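Local coordinates for putative iron binding protein (Bordetella pertussis Tohama I, PDB 1Y9U) that binds ferric iron through tyrosine side chains and probably serves as the periplasmic carrier of an iron uptake system, at residues A56-T61 and S240-A245; D85-A90 and P278-V283. One frame throughout, in Å; residues are numbered along the deposited sequence.

In the fold
Both contacts bring an early part of the chain against a late one, and their segments alternate along it: 56-61, 85-90, 240-245, 278-283. Contact 1 is an antiparallel strand pair within the mixed beta sheet. Contact 2 joins the end of helix 82-87 and the turn after it to the loop that follows strand 277-278. Their centres are about 17 Å apart and their nearest atoms about 7 Å, so they do not touch. Strand 100-112 ties them together, since it pairs with both 237-245 and 277-278. Together they bring parts of 240-283 back onto the early chain, consistent with the chain crossings between lobes of periplasmic binding proteins.

Contact 1: residues A56-T61 and S240-A245; sequences ADVLMT and SGAAVA
Val58 meets Ala242 across an antiparallel strand pair in the mixed sheet of this periplasmic binding protein fold. Val58 with Val244 and Met60 with Ala242 are the non-hydrogen-bonded pairs. Val58 places CG1 anti to its own nitrogen (chi1 175°), and this methyl lies 4.2 Å from Ala242 CB. Met60 shares that first torsion, and Met60 CG passes 3.9 Å from Gly241 O. Helix 251-261 covers this face: Ala254 packs on Val58, Leu258 on Ala242 and Leu261 on Met60. Leu59 and Ala243 point to the other face. Leu59 CG is 4.1 Å from Ala245 CB, which also lies 4.1 Å from Ala56 CB. Leu59 and Ala243 exchange two backbone hydrogen bonds, as do Thr61 and Gly241. The Leu59 N-H points almost straight at Ala243 O, with 177° at the hydrogen. The polar side chains find partners outside the pair. Asp57 binds the backbone nitrogens of Ser9 and Asn250 through its carboxylate, Thr61 OG1 bonds to Thr13 OG1, and Ser240 OG bonds to Ser103 and Tyr270. The Ser240 side chain is about 9 Å from that of Tyr199, an iron ligand in another structure of this protein. At the far end, Ala245 N bonds to Asp57 O at 2.9 Å, from 48° above the carbonyl plane.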
loop_
_atom_site.group_PDB
_atom_site.type_symbol
_atom_site.label_atom_id
_atom_site.label_comp_id
_atom_site.label_asym_id
_atom_site.label_seq_id
_atom_site.Cartn_x
_atom_site.Cartn_y
_atom_site.Cartn_z
ATOM N N ALA A 56 14.767 18.695 -6.457
ATOM C CA ALA A 56 14.344 17.473 -5.754
ATOM C C ALA A 56 15.529 16.601 -5.338
ATOM O O ALA A 56 16.414 16.301 -6.146
ATOM C CB ALA A 56 13.407 16.664 -6.627
ATOM N N ASP A 57 15.503 16.169 -4.079
ATOM C CA ASP A 57 16.497 15.247 -3.538
ATOM C C ASP A 57 15.941 13.835 -3.360
ATOM O O ASP A 57 16.572 12.863 -3.757
ATOM C CB ASP A 57 17.035 15.773 -2.197
ATOM C CG ASP A 57 17.943 16.963 -2.367
ATOM O OD1 ASP A 57 18.878 16.839 -3.177
ATOM O OD2 ASP A 57 17.794 18.008 -1.711
ATOM N N VAL A 58 14.777 13.747 -2.725
ATOM C CA VAL A 58 14.106 12.477 -2.450
ATOM C C VAL A 58 12.681 12.575 -2.991
ATOM O O VAL A 58 12.013 13.583 -2.788
ATOM C CB VAL A 58 14.074 12.190 -0.936
ATOM C CG1 VAL A 58 13.274 10.930 -0.628
ATOM C CG2 VAL A 58 15.491 12.057 -0.390
ATOM N N LEU A 59 12.251 11.521 -3.680
ATOM C CA LEU A 59 10.913 11.401 -4.253
ATOM C C LEU A 59 10.161 10.365 -3.435
ATOM O O LEU A 59 10.655 9.272 -3.257
ATOM C CB LEU A 59 11.010 10.926 -5.691
ATOM C CG LEU A 59 11.948 11.718 -6.589
ATOM C CD1 LEU A 59 11.850 11.189 -8.002
ATOM C CD2 LEU A 59 11.602 13.182 -6.523
ATOM N N MET A 60 8.989 10.729 -2.939
ATOM C CA MET A 60 8.175 9.847 -2.089
ATOM C C MET A 60 6.767 9.715 -2.686
ATOM O O MET A 60 6.130 10.733 -3.003
ATOM C CB MET A 60 8.070 10.456 -0.691
ATOM C CG MET A 60 7.125 9.741 0.263
ATOM S SD MET A 60 7.027 10.516 1.882
ATOM C CE MET A 60 8.469 9.895 2.562
ATOM N N THR A 61 6.269 8.487 -2.811
ATOM C CA THR A 61 4.927 8.274 -3.347
ATOM C C THR A 61 4.329 6.971 -2.838
ATOM O O THR A 61 4.923 6.279 -1.993
ATOM C CB THR A 61 5.001 8.375 -4.902
ATOM O OG1 THR A 61 3.680 8.459 -5.474
ATOM C CG2 THR A 61 5.625 7.166 -5.517
ATOM N N SER A 240 4.051 2.136 0.192
ATOM C CA SER A 240 4.572 3.481 -0.078
ATOM C C SER A 240 6.090 3.356 -0.155
ATOM O O SER A 240 6.663 2.396 0.346
ATOM C CB SER A 240 4.180 4.497 0.998
ATOM O OG SER A 240 4.959 4.315 2.178
ATOM N N GLY A 241 6.737 4.324 -0.776
ATOM C CA GLY A 241 8.178 4.214 -0.920
ATOM C C GLY A 241 8.812 5.456 -1.476
ATOM O O GLY A 241 8.160 6.465 -1.678
ATOM N N ALA A 242 10.117 5.373 -1.712
ATOM C CA ALA A 242 10.906 6.519 -2.082
ATOM C C ALA A 242 12.145 6.124 -2.850
ATOM O O ALA A 242 12.564 4.987 -2.872
ATOM C CB ALA A 242 11.279 7.287 -0.825
ATOM N N ALA A 243 12.739 7.135 -3.456
ATOM C CA ALA A 243 13.945 7.003 -4.267
ATOM C C ALA A 243 14.686 8.326 -4.221
ATOM O O ALA A 243 14.077 9.372 -3.981
ATOM C CB ALA A 243 13.586 6.671 -5.688
ATOM N N VAL A 244 15.999 8.276 -4.428
ATOM C CA VAL A 244 16.774 9.506 -4.586
ATOM C C VAL A 244 16.611 10.014 -6.023
ATOM O O VAL A 244 16.695 9.248 -6.971
ATOM C CB VAL A 244 18.243 9.270 -4.246
ATOM C CG1 VAL A 244 19.085 10.519 -4.550
ATOM C CG2 VAL A 244 18.395 8.883 -2.775
ATOM N N ALA A 245 16.353 11.303 -6.164
ATOM C CA ALA A 245 16.167 11.905 -7.493
ATOM C C ALA A 245 17.452 11.892 -8.315
ATOM O O ALA A 245 18.560 12.026 -7.775
ATOM C CB ALA A 245 15.654 13.310 -7.363
#

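Contact 2: residues D85-A90 and P278-V283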
loop_
_atom_site.group_PDB
_atom_site.type_symbol
_atom_site.label_atom_id
_atom_site.label_comp_id
_atom_site.label_asym_id
_atom_site.label_seq_id
_atom_site.Cartn_x
_atom_site.Cartn_y
_atom_site.Cartn_z
ATOM N N ASP A 85 19.582 -1.457 2.744
ATOM C CA ASP A 85 19.485 -2.837 2.279
ATOM C C ASP A 85 19.249 -3.808 3.422
ATOM O O ASP A 85 18.602 -4.826 3.264
ATOM C CB ASP A 85 20.736 -3.260 1.514
ATOM C CG ASP A 85 20.832 -2.618 0.146
ATOM O OD1 ASP A 85 19.867 -1.939 -0.279
ATOM O OD2 ASP A 85 21.846 -2.769 -0.584
ATOM N N SER A 86 19.788 -3.503 4.595
ATOM C CA SER A 86 19.625 -4.396 5.722
ATOM C C SER A 86 18.303 -4.235 6.430
ATOM O O SER A 86 17.937 -5.092 7.206
ATOM C CB SER A 86 20.768 -4.220 6.725
ATOM O OG SER A 86 20.762 -2.947 7.340
ATOM N N VAL A 87 17.624 -3.107 6.221
ATOM C CA VAL A 87 16.310 -2.859 6.807
ATOM C C VAL A 87 15.182 -3.329 5.896
ATOM O O VAL A 87 14.258 -3.982 6.340
ATOM C CB VAL A 87 16.089 -1.362 7.122
ATOM C CG1 VAL A 87 14.637 -1.117 7.530
ATOM C CG2 VAL A 87 17.040 -0.911 8.209
ATOM N N VAL A 88 15.249 -2.973 4.633
ATOM C CA VAL A 88 14.146 -3.250 3.708
ATOM C C VAL A 88 14.346 -4.629 3.091
ATOM O O VAL A 88 15.376 -4.871 2.468
ATOM C CB VAL A 88 14.110 -2.179 2.616
ATOM C CG1 VAL A 88 12.996 -2.474 1.615
ATOM C CG2 VAL A 88 13.918 -0.794 3.233
ATOM N N PRO A 89 13.391 -5.545 3.250
ATOM C CA PRO A 89 13.532 -6.874 2.632
ATOM C C PRO A 89 13.764 -6.780 1.121
ATOM O O PRO A 89 13.271 -5.871 0.463
ATOM C CB PRO A 89 12.185 -7.543 2.941
ATOM C CG PRO A 89 11.727 -6.899 4.195
ATOM C CD PRO A 89 12.138 -5.441 4.027
ATOM N N ALA A 90 14.514 -7.724 0.563
ATOM C CA ALA A 90 14.906 -7.685 -0.833
ATOM C C ALA A 90 13.713 -7.621 -1.798
ATOM O O ALA A 90 13.772 -6.943 -2.814
ATOM C CB ALA A 90 15.817 -8.894 -1.177
ATOM N N PRO A 278 4.799 -0.939 9.202
ATOM C CA PRO A 278 6.166 -0.505 8.910
ATOM C C PRO A 278 6.942 -1.551 8.129
ATOM O O PRO A 278 6.730 -2.738 8.298
ATOM C CB PRO A 278 6.784 -0.290 10.287
ATOM C CG PRO A 278 5.850 -0.831 11.266
ATOM C CD PRO A 278 4.569 -1.179 10.630
ATOM N N VAL A 279 7.848 -1.104 7.282
ATOM C CA VAL A 279 8.730 -2.048 6.583
ATOM C C VAL A 279 9.809 -2.642 7.499
ATOM O O VAL A 279 10.222 -3.776 7.318
ATOM C CB VAL A 279 9.380 -1.394 5.322
ATOM C CG1 VAL A 279 10.408 -0.318 5.679
ATOM C CG2 VAL A 279 10.005 -2.443 4.433
ATOM N N ARG A 280 10.277 -1.854 8.462
ATOM C CA ARG A 280 11.363 -2.267 9.343
ATOM C C ARG A 280 10.843 -3.228 10.395
ATOM O O ARG A 280 9.845 -2.944 11.058
ATOM C CB ARG A 280 11.949 -1.034 10.023
ATOM C CG ARG A 280 13.118 -1.295 10.951
ATOM C CD ARG A 280 13.428 -0.114 11.817
ATOM N NE ARG A 280 14.597 -0.348 12.676
ATOM C CZ ARG A 280 15.846 -0.047 12.367
ATOM N NH1 ARG A 280 16.130 0.557 11.248
ATOM N NH2 ARG A 280 16.827 -0.365 13.213
ATOM N N ALA A 281 11.530 -4.362 10.575
ATOM C CA ALA A 281 11.185 -5.314 11.625
ATOM C C ALA A 281 11.337 -4.694 13.024
ATOM O O ALA A 281 12.222 -3.863 13.250
ATOM C CB ALA A 281 12.082 -6.547 11.525
ATOM N N GLY A 282 10.512 -5.127 13.967
ATOM C CA GLY A 282 10.657 -4.739 15.346
ATOM C C GLY A 282 10.211 -3.348 15.692
ATOM O O GLY A 282 10.646 -2.781 16.685
ATOM N N VAL A 283 9.328 -2.786 14.886
ATOM C CA VAL A 283 8.732 -1.492 15.138
ATOM C C VAL A 283 7.376 -1.632 15.829
ATOM O O VAL A 283 6.546 -2.451 15.423
ATOM C CB VAL A 283 8.576 -0.722 13.821
ATOM C CG1 VAL A 283 7.781 0.548 14.002
ATOM C CG2 VAL A 283 9.953 -0.421 13.255
HETATM O O HOH W 1 13.724 -4.854 8.789
#
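Val87 meets Arg280 with both of its methyl groups, where the end of helix 82-87 joins the loop after strand 277-278, away from the iron-binding tyrosines. Val87 CG1 lies 3.7 Å from Arg280 CB and equally near Arg280 CG. Val87 CG2 is 3.5 Å from Arg280 NH1 and approaches the guanidinium obliquely. Arg280 is extended from CG to NE, which lays the side chain alongside the valine and brings NH1 next to CG2. Beside this pair, Val279 CG2 is 3.7 Å from Pro89 CD and 4.1 Å from Val88 CG1. With CG1 between the backbone nitrogen and the carbonyl carbon (chi1 70°), Val279 has CG2 anti to the nitrogen, and CG2 reaches both partners. No direct hydrogen bond joins the segments. A water donates to Val87 O at 2.7 Å and accepts from Ala281 N at 2.9 Å. Further out, Arg280 NH1 bonds to Val262 O, and the Arg280 backbone nitrogen bonds to Gln267 OE1 of helix 264-273. Val262 also touches Val87 and Val88. With one water as the polar link, the segments probably keep their relative position through methyl packing and the Val262 and Gln267 bonds that position Arg280.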